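Local coordinates for polyhedrin (Simulium ubiquitum cypovirus, PDB 5A9A), which forms the crystalline matrix of the polyhedra, the occlusion bodies in which this insect virus is embedded, and binds UTP, at residues A[28-32]-A[179-185]; A[32-38]-A[49-55]; A[120-126]-A[168-174]; A[153-159]-A[223-227]. One frame throughout, in Å; residues are numbered along the deposited sequence.

Interaction 2 is the beta hairpin of strands 34-41 and 47-54, two interior strands of the six-stranded antiparallel sheet, between 105-111 and the outermost strand 201-208. Interaction 1 lies at its foot, sharing Ala32, their centres about 18 Å apart. Interaction 3 pairs two strands of the four-stranded sheet, its centre also about 18 Å from the hairpin's, and the two sheets meet where Tyr52 packs on Phe173. In interaction 4, its centre about 13 Å from that of interaction 2, segment 223-227 lies on the face away from Tyr52, Leu223 packing on Arg35 and Ala37. Along the chain interactions 2 and 3 follow in series between the segments of interaction 1, while those of 4 alternate with those of 1 and 3.

Interaction 1: A[28-32]-A[179-185]; sequences NVQDA and MSGGDNR
A salt bridge between two surface loops joins 28-32, the link from helix 11-25 to strand 34-41, to 179-185, which follows strand 170-176. Arg185 reaches Asp31 end-on, and NH1 and NH2 both close on the single oxygen OD1. The NH2 to Asp31 OD1 distance is 2.6 Å, and NH1 stands 2.9 Å from the same atom. OD1 lies in the guanidinium plane, yet both nitrogens come from one side above the carboxylate, the two planes being 58° apart. NH1 also donates an almost straight bond to Gln30 OE1 at 3.1 Å, from above the amide plane, so this nitrogen serves two acceptors at the guanidinium edge. Gln30 CG rests 3.8 Å from Ser180 CB, and the bend beyond it (chi2 -64°) swings the amide toward Ser180 and Arg185, nearly at right angles to the guanidinium.

Each loop makes a tight turn of its own: a type II beta turn from Val29 to Ala32 and a type II' turn from Ser180 to Asp183, with Gly181 at the positive phi that such a turn needs. A water knits the second turn to the first loop, accepting from Ser180 N at 2.9 Å and donating to Asp183 O at 2.8 Å and, weakly, to Gln30 OE1. Gln30 NE2 bonds to Arg178 O. Within the second loop, Arg185 N gives a weak hydrogen bond to Met179 SD. The other carboxylate oxygen, Asp31 OD2, is held by Gln193 of helix 191-197, while Arg138 and Ala139 of a second subunit pack on the 28-32 loop.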
# COMPACT_ATOMS: atom_id res chain seq x y z
N ASN A 28 -19.76 16.13 5.09
CA ASN A 28 -19.14 16.85 6.20
C ASN A 28 -19.26 16.15 7.56
O ASN A 28 -18.73 16.64 8.56
CB ASN A 28 -19.71 18.27 6.30
CG ASN A 28 -19.36 19.11 5.09
OD1 ASN A 28 -18.36 18.87 4.42
ND2 ASN A 28 -20.20 20.11 4.80
N VAL A 29 -19.96 15.03 7.60
CA VAL A 29 -20.00 14.20 8.80
C VAL A 29 -18.64 13.55 8.97
O VAL A 29 -18.03 13.10 8.00
CB VAL A 29 -21.07 13.09 8.69
CG1 VAL A 29 -21.03 12.19 9.92
CG2 VAL A 29 -22.45 13.70 8.52
N GLN A 30 -18.14 13.49 10.20
CA GLN A 30 -16.85 12.86 10.45
C GLN A 30 -16.89 11.40 10.02
O GLN A 30 -17.85 10.68 10.29
CB GLN A 30 -16.43 13.00 11.92
CG GLN A 30 -15.95 14.39 12.29
CD GLN A 30 -14.67 14.78 11.55
OE1 GLN A 30 -13.62 14.17 11.74
NE2 GLN A 30 -14.77 15.80 10.70
N ASP A 31 -15.83 10.97 9.34
CA ASP A 31 -15.74 9.64 8.74
C ASP A 31 -16.62 9.48 7.50
O ASP A 31 -16.84 8.37 7.02
CB ASP A 31 -16.06 8.54 9.77
CG ASP A 31 -14.81 8.02 10.47
OD1 ASP A 31 -13.75 8.67 10.34
OD2 ASP A 31 -14.89 6.98 11.14
N ALA A 32 -17.10 10.60 6.97
CA ALA A 32 -17.71 10.59 5.64
C ALA A 32 -16.60 10.36 4.62
O ALA A 32 -15.44 10.67 4.88
CB ALA A 32 -18.43 11.89 5.37
N MET A 179 -11.22 18.38 10.35
CA MET A 179 -11.72 17.87 11.62
C MET A 179 -13.05 18.54 11.95
O MET A 179 -13.45 19.50 11.29
CB MET A 179 -10.72 18.15 12.74
CG MET A 179 -9.44 17.36 12.61
SD MET A 179 -9.75 15.58 12.61
CE MET A 179 -8.14 14.97 12.10
N SER A 180 -13.72 18.02 12.97
CA SER A 180 -14.93 18.65 13.49
C SER A 180 -14.50 19.78 14.42
O SER A 180 -14.08 19.53 15.55
CB SER A 180 -15.78 17.63 14.24
OG SER A 180 -16.97 18.21 14.72
N GLY A 181 -14.60 21.01 13.94
CA GLY A 181 -14.13 22.16 14.69
C GLY A 181 -12.69 21.98 15.12
O GLY A 181 -11.82 21.67 14.30
N GLY A 182 -12.43 22.16 16.41
CA GLY A 182 -11.09 22.03 16.95
C GLY A 182 -10.79 20.68 17.57
O GLY A 182 -9.89 20.56 18.40
N ASP A 183 -11.56 19.66 17.19
CA ASP A 183 -11.32 18.32 17.70
C ASP A 183 -10.34 17.56 16.81
O ASP A 183 -10.72 17.00 15.78
CB ASP A 183 -12.62 17.52 17.80
CG ASP A 183 -12.41 16.16 18.45
OD1 ASP A 183 -11.25 15.77 18.68
OD2 ASP A 183 -13.42 15.47 18.73
N ASN A 184 -9.07 17.55 17.21
CA ASN A 184 -8.05 16.81 16.48
C ASN A 184 -8.20 15.32 16.74
O ASN A 184 -7.92 14.85 17.84
CB ASN A 184 -6.66 17.27 16.91
CG ASN A 184 -5.56 16.59 16.13
OD1 ASN A 184 -5.82 15.90 15.14
ND2 ASN A 184 -4.32 16.78 16.57
N ARG A 185 -8.64 14.58 15.73
CA ARG A 185 -8.85 13.14 15.89
C ARG A 185 -7.53 12.36 15.88
O ARG A 185 -7.52 11.14 16.00
CB ARG A 185 -9.80 12.61 14.82
CG ARG A 185 -11.26 12.91 15.14
CD ARG A 185 -12.18 12.50 14.01
NE ARG A 185 -12.25 11.05 13.85
CZ ARG A 185 -12.72 10.44 12.77
NH1 ARG A 185 -13.13 11.15 11.72
NH2 ARG A 185 -12.75 9.11 12.71
O HOH W 1 -12.80 15.76 14.45

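Interaction 2: A[32-38]-A[49-55]; sequences AIKRVAI and LIDYNAP
Arg35 and Asp51 carry the polar side-chain contact across this antiparallel hairpin, and the grip is side-on: NE donates to Asp51 OD1 at 2.9 Å along a nearly straight line (174°), and NH2 donates to Asp51 OD2 at 2.7 Å. The first meets OD1 on its syn side, whereas the second approaches OD2 from above the carboxylate. Arg35 is extended, with CG anti to the backbone N (chi1 -166°), so its chain runs diagonally from its own partner Asn53 to Asp51, paired with Ala37. Just before the strand, Ile33 CD1 lies 3.6 Å from Asn53 OD1.

The opposite face carries Val36, Ile38, Ile50 and Tyr52. Ile38 CG1 sits 3.7 Å from Tyr52 CE1. Lys34 bends at its second torsion (chi2 74°) to bring NZ to Ala32 O at 2.7 Å and to Pro55 O at 3.2 Å, closing the open end of the hairpin.

Beneath these side chains, paired backbone bonds link Lys34 with Ala54, Val36 with Tyr52, and Ile38 with Ile50, and strands 105-111 and 201-208 flank the hairpin. Outside the chain, Arg35 NH2 forms a second salt bridge with Asp127 of a second subunit, whose Cys128 O accepts from Asn53 ND2. The buried guanidinium, met by carboxylates of two chains, would be expected to favour their ionised forms, and joins the hairpin to the subunit interface.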
# COMPACT_ATOMS: atom_id res chain seq x y z
N ALA A 32 -17.10 10.60 6.97
CA ALA A 32 -17.71 10.59 5.64
C ALA A 32 -16.60 10.36 4.62
O ALA A 32 -15.44 10.67 4.88
CB ALA A 32 -18.43 11.89 5.37
N ILE A 33 -16.96 9.81 3.47
CA ILE A 33 -15.98 9.51 2.44
C ILE A 33 -15.53 10.76 1.69
O ILE A 33 -16.33 11.66 1.42
CB ILE A 33 -16.53 8.49 1.42
CG1 ILE A 33 -16.55 7.09 2.04
CG2 ILE A 33 -15.70 8.49 0.14
CD1 ILE A 33 -15.18 6.53 2.36
N LYS A 34 -14.25 10.81 1.36
CA LYS A 34 -13.71 11.82 0.44
C LYS A 34 -13.37 11.10 -0.85
O LYS A 34 -13.00 9.93 -0.82
CB LYS A 34 -12.47 12.49 1.02
CG LYS A 34 -12.74 13.45 2.18
CD LYS A 34 -13.09 12.70 3.46
CE LYS A 34 -13.57 13.64 4.55
NZ LYS A 34 -14.09 12.89 5.72
N ARG A 35 -13.49 11.79 -1.98
CA ARG A 35 -13.28 11.15 -3.28
C ARG A 35 -12.44 12.01 -4.22
O ARG A 35 -12.74 13.18 -4.46
CB ARG A 35 -14.63 10.81 -3.91
CG ARG A 35 -14.53 9.84 -5.09
CD ARG A 35 -15.87 9.18 -5.38
NE ARG A 35 -15.75 8.16 -6.42
CZ ARG A 35 -16.78 7.56 -7.01
NH1 ARG A 35 -18.03 7.87 -6.67
NH2 ARG A 35 -16.58 6.64 -7.95
N VAL A 36 -11.38 11.41 -4.75
CA VAL A 36 -10.45 12.10 -5.64
C VAL A 36 -10.30 11.32 -6.94
O VAL A 36 -10.08 10.11 -6.93
CB VAL A 36 -9.06 12.24 -4.99
CG1 VAL A 36 -8.01 12.63 -6.02
CG2 VAL A 36 -9.10 13.24 -3.85
N ALA A 37 -10.42 12.03 -8.06
CA ALA A 37 -10.14 11.43 -9.36
C ALA A 37 -8.87 12.01 -9.96
O ALA A 37 -8.80 13.22 -10.22
CB ALA A 37 -11.32 11.64 -10.30
N ILE A 38 -7.87 11.16 -10.15
CA ILE A 38 -6.67 11.55 -10.88
C ILE A 38 -6.87 11.17 -12.34
O ILE A 38 -7.08 10.00 -12.65
CB ILE A 38 -5.41 10.82 -10.36
CG1 ILE A 38 -5.30 10.93 -8.84
CG2 ILE A 38 -4.17 11.37 -11.04
CD1 ILE A 38 -5.09 12.34 -8.32
N LEU A 49 -8.36 7.36 -15.95
CA LEU A 49 -8.87 7.93 -14.70
C LEU A 49 -8.72 6.96 -13.54
O LEU A 49 -9.16 5.81 -13.62
CB LEU A 49 -10.34 8.33 -14.87
CG LEU A 49 -11.00 9.09 -13.72
CD1 LEU A 49 -12.15 9.94 -14.24
CD2 LEU A 49 -11.48 8.15 -12.63
N ILE A 50 -8.11 7.43 -12.46
CA ILE A 50 -7.94 6.61 -11.27
C ILE A 50 -8.74 7.19 -10.11
O ILE A 50 -8.51 8.31 -9.68
CB ILE A 50 -6.46 6.47 -10.87
CG1 ILE A 50 -5.65 5.95 -12.06
CG2 ILE A 50 -6.32 5.54 -9.68
CD1 ILE A 50 -5.14 7.04 -12.98
N ASP A 51 -9.68 6.39 -9.62
CA ASP A 51 -10.66 6.84 -8.64
C ASP A 51 -10.27 6.41 -7.23
O ASP A 51 -10.14 5.22 -6.95
CB ASP A 51 -12.04 6.29 -9.02
CG ASP A 51 -13.09 6.55 -7.96
OD1 ASP A 51 -12.99 7.57 -7.26
OD2 ASP A 51 -14.02 5.72 -7.83
N TYR A 52 -10.09 7.39 -6.34
CA TYR A 52 -9.69 7.13 -4.96
C TYR A 52 -10.82 7.50 -4.00
O TYR A 52 -11.56 8.45 -4.23
CB TYR A 52 -8.47 7.96 -4.57
CG TYR A 52 -7.16 7.57 -5.21
CD1 TYR A 52 -6.79 8.07 -6.45
CD2 TYR A 52 -6.25 6.75 -4.55
CE1 TYR A 52 -5.58 7.72 -7.04
CE2 TYR A 52 -5.05 6.40 -5.12
CZ TYR A 52 -4.72 6.90 -6.36
OH TYR A 52 -3.51 6.56 -6.93
N ASN A 53 -10.94 6.75 -2.90
CA ASN A 53 -11.80 7.17 -1.80
C ASN A 53 -11.23 6.75 -0.45
O ASN A 53 -10.56 5.72 -0.33
CB ASN A 53 -13.24 6.65 -1.98
CG ASN A 53 -13.42 5.22 -1.50
OD1 ASN A 53 -13.32 4.94 -0.30
ND2 ASN A 53 -13.73 4.32 -2.42
N ALA A 54 -11.48 7.57 0.57
CA ALA A 54 -11.05 7.27 1.93
C ALA A 54 -11.78 8.19 2.90
O ALA A 54 -12.22 9.27 2.53
CB ALA A 54 -9.55 7.44 2.06
N PRO A 55 -11.92 7.75 4.16
CA PRO A 55 -12.65 8.54 5.16
C PRO A 55 -11.78 9.49 5.99
O PRO A 55 -12.33 10.41 6.58
CB PRO A 55 -13.28 7.47 6.05
CG PRO A 55 -12.30 6.35 6.01
CD PRO A 55 -11.64 6.39 4.65

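Interaction 3: A[120-126]-A[168-174]; sequences RVEVENE and NESLKFK
Asn168 begins the pairing with its amide: ND2 donates to Glu126 OE1 at 3.1 Å, nearly along the C-O axis of the acceptor, with the amide and carboxylate planes 50° apart. Glu169 comes next and lays its side chain against Val123, whose CG1 is 3.4 Å from Glu169 OE2. The same oxygen takes a hydrogen from a water that also donates to Val123 O. Ser170 turns its hydroxyl between its backbone N and carbonyl carbon (chi1 57°), from where OG donates to Asn125 O at 2.8 Å, just past the last strand pair.

From here the strands run antiparallel, Ser170 facing Glu124, Lys172 facing Glu122 and Lys174 facing Arg120 as hydrogen-bonded pairs. They are the two middle strands of a four-stranded antiparallel sheet, with 57-62 beyond 170-176 and 145-146 beyond 120-124. Leu171 points to the sheet face occupied by Val121 and Val123, its CD1 packing 4.1 Å from Val121 CG1, and strand 157-163 covers both valines.

Lys172 is on the other face. Its CB and CE lie alongside Glu124 OE2, each at 3.6 Å, but NZ stops 4.2 Å short of that oxygen and bonds instead to Ala139 O, while Trp140 takes the cation in a cation-pi contact. Glu122, on the same face, is bonded through OE2 to Gly141 N. Phe173 returns to the apolar face, its CB near Val121 CG2 and its ring edge-to-face with Tyr52. Lys174 follows, its CE against Arg120 CG, and reaches Gln196 of a third subunit.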
# COMPACT_ATOMS: atom_id res chain seq x y z
N ARG A 120 -1.61 18.82 -0.48
CA ARG A 120 -0.34 18.90 -1.20
C ARG A 120 -0.44 18.06 -2.46
O ARG A 120 -0.80 16.89 -2.41
CB ARG A 120 0.81 18.36 -0.34
CG ARG A 120 1.01 19.06 1.00
CD ARG A 120 1.51 20.49 0.84
NE ARG A 120 1.84 21.08 2.14
CZ ARG A 120 1.01 21.80 2.88
NH1 ARG A 120 -0.23 22.05 2.45
NH2 ARG A 120 1.41 22.29 4.04
N VAL A 121 -0.13 18.68 -3.60
CA VAL A 121 -0.01 17.96 -4.86
C VAL A 121 1.31 18.36 -5.49
O VAL A 121 1.52 19.53 -5.81
CB VAL A 121 -1.16 18.27 -5.83
CG1 VAL A 121 -0.93 17.58 -7.17
CG2 VAL A 121 -2.50 17.86 -5.23
N GLU A 122 2.20 17.40 -5.68
CA GLU A 122 3.55 17.71 -6.12
C GLU A 122 3.96 16.90 -7.34
O GLU A 122 3.85 15.67 -7.35
CB GLU A 122 4.54 17.48 -4.97
CG GLU A 122 5.92 18.06 -5.23
CD GLU A 122 6.72 18.25 -3.95
OE1 GLU A 122 7.10 17.23 -3.34
OE2 GLU A 122 6.96 19.41 -3.56
N VAL A 123 4.42 17.60 -8.37
CA VAL A 123 4.98 16.95 -9.54
C VAL A 123 6.45 16.68 -9.26
O VAL A 123 7.26 17.61 -9.20
CB VAL A 123 4.83 17.83 -10.79
CG1 VAL A 123 5.37 17.10 -12.02
CG2 VAL A 123 3.37 18.21 -10.99
N GLU A 124 6.79 15.41 -9.07
CA GLU A 124 8.13 15.02 -8.66
C GLU A 124 8.96 14.67 -9.88
O GLU A 124 8.43 14.59 -10.99
CB GLU A 124 8.05 13.81 -7.72
CG GLU A 124 7.00 13.95 -6.63
CD GLU A 124 7.37 14.99 -5.58
OE1 GLU A 124 8.40 15.68 -5.76
OE2 GLU A 124 6.63 15.13 -4.59
N ASN A 125 10.26 14.47 -9.69
CA ASN A 125 11.12 14.06 -10.79
C ASN A 125 11.04 12.55 -11.00
O ASN A 125 10.18 11.89 -10.42
CB ASN A 125 12.57 14.51 -10.55
CG ASN A 125 13.19 13.89 -9.32
OD1 ASN A 125 12.79 12.82 -8.88
ND2 ASN A 125 14.20 14.56 -8.77
N GLU A 126 11.93 12.02 -11.83
CA GLU A 126 11.84 10.62 -12.24
C GLU A 126 12.05 9.63 -11.09
O GLU A 126 11.68 8.47 -11.20
CB GLU A 126 12.83 10.33 -13.38
CG GLU A 126 14.30 10.50 -13.01
CD GLU A 126 14.79 11.93 -13.20
OE1 GLU A 126 13.96 12.84 -13.36
OE2 GLU A 126 16.02 12.12 -13.19
N ASN A 168 9.77 13.06 -17.65
CA ASN A 168 10.58 12.53 -16.55
C ASN A 168 9.88 12.66 -15.20
O ASN A 168 10.44 12.28 -14.17
CB ASN A 168 11.92 13.26 -16.48
CG ASN A 168 11.77 14.69 -15.96
OD1 ASN A 168 10.92 15.44 -16.43
ND2 ASN A 168 12.59 15.05 -14.98
N GLU A 169 8.67 13.19 -15.21
CA GLU A 169 8.00 13.54 -13.96
C GLU A 169 7.03 12.47 -13.45
O GLU A 169 6.51 11.67 -14.22
CB GLU A 169 7.27 14.87 -14.11
CG GLU A 169 8.22 16.03 -14.37
CD GLU A 169 7.50 17.33 -14.66
OE1 GLU A 169 6.64 17.34 -15.57
OE2 GLU A 169 7.80 18.34 -13.99
N SER A 170 6.81 12.49 -12.14
CA SER A 170 5.89 11.59 -11.48
C SER A 170 5.01 12.42 -10.54
O SER A 170 4.97 13.64 -10.66
CB SER A 170 6.66 10.51 -10.72
OG SER A 170 7.55 11.07 -9.78
N LEU A 171 4.32 11.77 -9.61
CA LEU A 171 3.31 12.47 -8.82
C LEU A 171 3.19 11.96 -7.39
O LEU A 171 3.22 10.75 -7.14
CB LEU A 171 1.95 12.35 -9.52
CG LEU A 171 0.80 13.20 -8.97
CD1 LEU A 171 1.01 14.67 -9.32
CD2 LEU A 171 -0.53 12.71 -9.50
N LYS A 172 3.06 12.89 -6.45
CA LYS A 172 2.80 12.56 -5.05
C LYS A 172 1.74 13.53 -4.53
O LYS A 172 1.78 14.72 -4.84
CB LYS A 172 4.09 12.67 -4.21
CG LYS A 172 4.00 12.00 -2.84
CD LYS A 172 5.36 11.95 -2.15
CE LYS A 172 5.77 13.31 -1.60
NZ LYS A 172 7.06 13.25 -0.84
N PHE A 173 0.79 13.03 -3.74
CA PHE A 173 -0.33 13.86 -3.31
C PHE A 173 -0.87 13.52 -1.93
O PHE A 173 -0.70 12.40 -1.43
CB PHE A 173 -1.47 13.79 -4.33
CG PHE A 173 -1.87 12.39 -4.68
CD1 PHE A 173 -2.83 11.72 -3.94
CD2 PHE A 173 -1.30 11.74 -5.76
CE1 PHE A 173 -3.21 10.43 -4.26
CE2 PHE A 173 -1.66 10.45 -6.09
CZ PHE A 173 -2.62 9.79 -5.34
N LYS A 174 -1.55 14.49 -1.32
CA LYS A 174 -2.17 14.33 -0.01
C LYS A 174 -3.44 15.18 0.07
O LYS A 174 -3.38 16.39 -0.10
CB LYS A 174 -1.20 14.75 1.09
CG LYS A 174 -1.71 14.47 2.50
CD LYS A 174 -1.55 15.67 3.42
CE LYS A 174 -0.09 16.00 3.69
NZ LYS A 174 0.05 16.84 4.91
O HOH W 2 8.72 18.56 -11.42

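Interaction 4: A[153-159]-A[223-227]; sequences CSALGRF and LCYID
Phe159 is wedged under segment 223-227, and this is the close-packed half of the contact. One face of its ring is covered by backbone, with Ile226 N 3.7 Å above the plane and over the ring centre. The side chain of Ile226 slides past it in the opposite direction, CG1 coming to 3.6 Å from Phe159 CD2. Tyr225 lies beside Phe159 and points the same way; the nearest atoms are Phe159 CE1 and Tyr225 CD1 at 3.6 Å, and the ring planes stand 79° apart. With CG anti to the backbone N (chi1 -169°), the Phe159 ring extends under Tyr225 and Ile226.

Cys224 fills the next position, its SG resting 3.2 Å from Arg158 O and 3.7 Å from Gly157 C, packed directly on the glycine backbone. Cys153 closes the group: its CB is 3.7 Å from Cys224 CB, and its SG is 3.7 Å from Ile226 CG1. The cysteines touch through CB and sulfur, but the sulfurs are too far apart for a disulfide.

Away from this cluster the contact thins out. No hydrogen bond crosses between the segments, and Ala155, at the exposed bend of 153-159, does not meet the other segment. The bend is held from within by an ST turn, Ser154 OG accepting from Leu156 N at 3.0 Å, and by Gly157 O, which takes both Cys153 N and Ser154 N. Further out, Tyr225 OH bonds to Glu211 of helix 211-221. The bend connects strands 151-152 and 157-163 as a beta hairpin at the edge of the six-stranded antiparallel sheet, and the segment after helix 211-221 packs across its face.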
# COMPACT_ATOMS: atom_id res chain seq x y z
N CYS A 153 -14.80 24.83 -7.52
CA CYS A 153 -16.04 24.56 -8.24
C CYS A 153 -17.22 24.75 -7.30
O CYS A 153 -18.31 25.14 -7.73
CB CYS A 153 -16.05 23.14 -8.80
SG CYS A 153 -14.84 22.86 -10.11
N SER A 154 -17.00 24.48 -6.02
CA SER A 154 -18.03 24.64 -5.00
C SER A 154 -17.40 24.47 -3.63
O SER A 154 -16.18 24.35 -3.50
CB SER A 154 -19.13 23.60 -5.18
OG SER A 154 -18.68 22.31 -4.81
N ALA A 155 -18.24 24.45 -2.61
CA ALA A 155 -17.78 24.19 -1.25
C ALA A 155 -17.33 22.74 -1.09
O ALA A 155 -16.62 22.41 -0.13
CB ALA A 155 -18.90 24.51 -0.26
N LEU A 156 -17.72 21.89 -2.03
CA LEU A 156 -17.41 20.46 -1.94
C LEU A 156 -16.22 20.02 -2.80
O LEU A 156 -15.60 18.99 -2.52
CB LEU A 156 -18.62 19.62 -2.34
CG LEU A 156 -19.53 19.07 -1.24
CD1 LEU A 156 -20.45 18.02 -1.84
CD2 LEU A 156 -18.72 18.48 -0.10
N GLY A 157 -15.91 20.77 -3.85
CA GLY A 157 -14.95 20.30 -4.83
C GLY A 157 -14.07 21.36 -5.46
O GLY A 157 -14.52 22.47 -5.74
N ARG A 158 -12.82 20.99 -5.71
CA ARG A 158 -11.88 21.84 -6.43
C ARG A 158 -11.17 21.01 -7.49
O ARG A 158 -11.10 19.79 -7.39
CB ARG A 158 -10.87 22.47 -5.47
CG ARG A 158 -11.53 23.23 -4.33
CD ARG A 158 -10.56 24.16 -3.61
NE ARG A 158 -11.22 24.87 -2.52
CZ ARG A 158 -10.59 25.69 -1.67
NH1 ARG A 158 -9.29 25.90 -1.79
NH2 ARG A 158 -11.28 26.29 -0.72
N PHE A 159 -10.64 21.69 -8.51
CA PHE A 159 -10.16 21.04 -9.72
C PHE A 159 -8.82 21.64 -10.14
O PHE A 159 -8.68 22.87 -10.21
CB PHE A 159 -11.20 21.22 -10.83
CG PHE A 159 -10.97 20.37 -12.04
CD1 PHE A 159 -11.35 19.04 -12.06
CD2 PHE A 159 -10.41 20.91 -13.18
CE1 PHE A 159 -11.15 18.26 -13.19
CE2 PHE A 159 -10.21 20.14 -14.31
CZ PHE A 159 -10.58 18.81 -14.32
N LEU A 223 -18.42 14.19 -9.27
CA LEU A 223 -17.10 14.71 -8.96
C LEU A 223 -16.93 15.96 -9.81
O LEU A 223 -17.33 15.98 -10.97
CB LEU A 223 -16.04 13.67 -9.33
CG LEU A 223 -16.23 12.31 -8.66
CD1 LEU A 223 -15.30 11.26 -9.25
CD2 LEU A 223 -16.03 12.43 -7.15
N CYS A 224 -16.34 17.01 -9.24
CA CYS A 224 -16.29 18.28 -9.95
C CYS A 224 -15.39 18.17 -11.17
O CYS A 224 -14.39 17.45 -11.17
CB CYS A 224 -15.84 19.43 -9.04
SG CYS A 224 -14.10 19.43 -8.58
N TYR A 225 -15.76 18.89 -12.23
CA TYR A 225 -15.01 18.85 -13.47
C TYR A 225 -15.12 20.16 -14.22
O TYR A 225 -16.20 20.72 -14.34
CB TYR A 225 -15.51 17.71 -14.37
CG TYR A 225 -14.72 17.59 -15.65
CD1 TYR A 225 -13.45 17.01 -15.64
CD2 TYR A 225 -15.22 18.05 -16.85
CE1 TYR A 225 -12.71 16.90 -16.80
CE2 TYR A 225 -14.49 17.94 -18.02
CZ TYR A 225 -13.24 17.37 -17.99
OH TYR A 225 -12.51 17.25 -19.15
N ILE A 226 -13.98 20.64 -14.71
CA ILE A 226 -13.94 21.81 -15.57
C ILE A 226 -13.41 21.34 -16.92
O ILE A 226 -12.32 20.77 -17.00
CB ILE A 226 -13.01 22.89 -14.99
CG1 ILE A 226 -13.31 23.09 -13.50
CG2 ILE A 226 -13.17 24.20 -15.75
CD1 ILE A 226 -12.56 24.24 -12.86
N ASP A 227 -14.18 21.57 -17.98
CA ASP A 227 -13.83 21.00 -19.28
C ASP A 227 -12.74 21.81 -19.98
O ASP A 227 -12.27 22.82 -19.46
CB ASP A 227 -15.07 20.87 -20.17
CG ASP A 227 -15.72 22.20 -20.49
OD1 ASP A 227 -15.00 23.20 -20.71
OD2 ASP A 227 -16.97 22.24 -20.55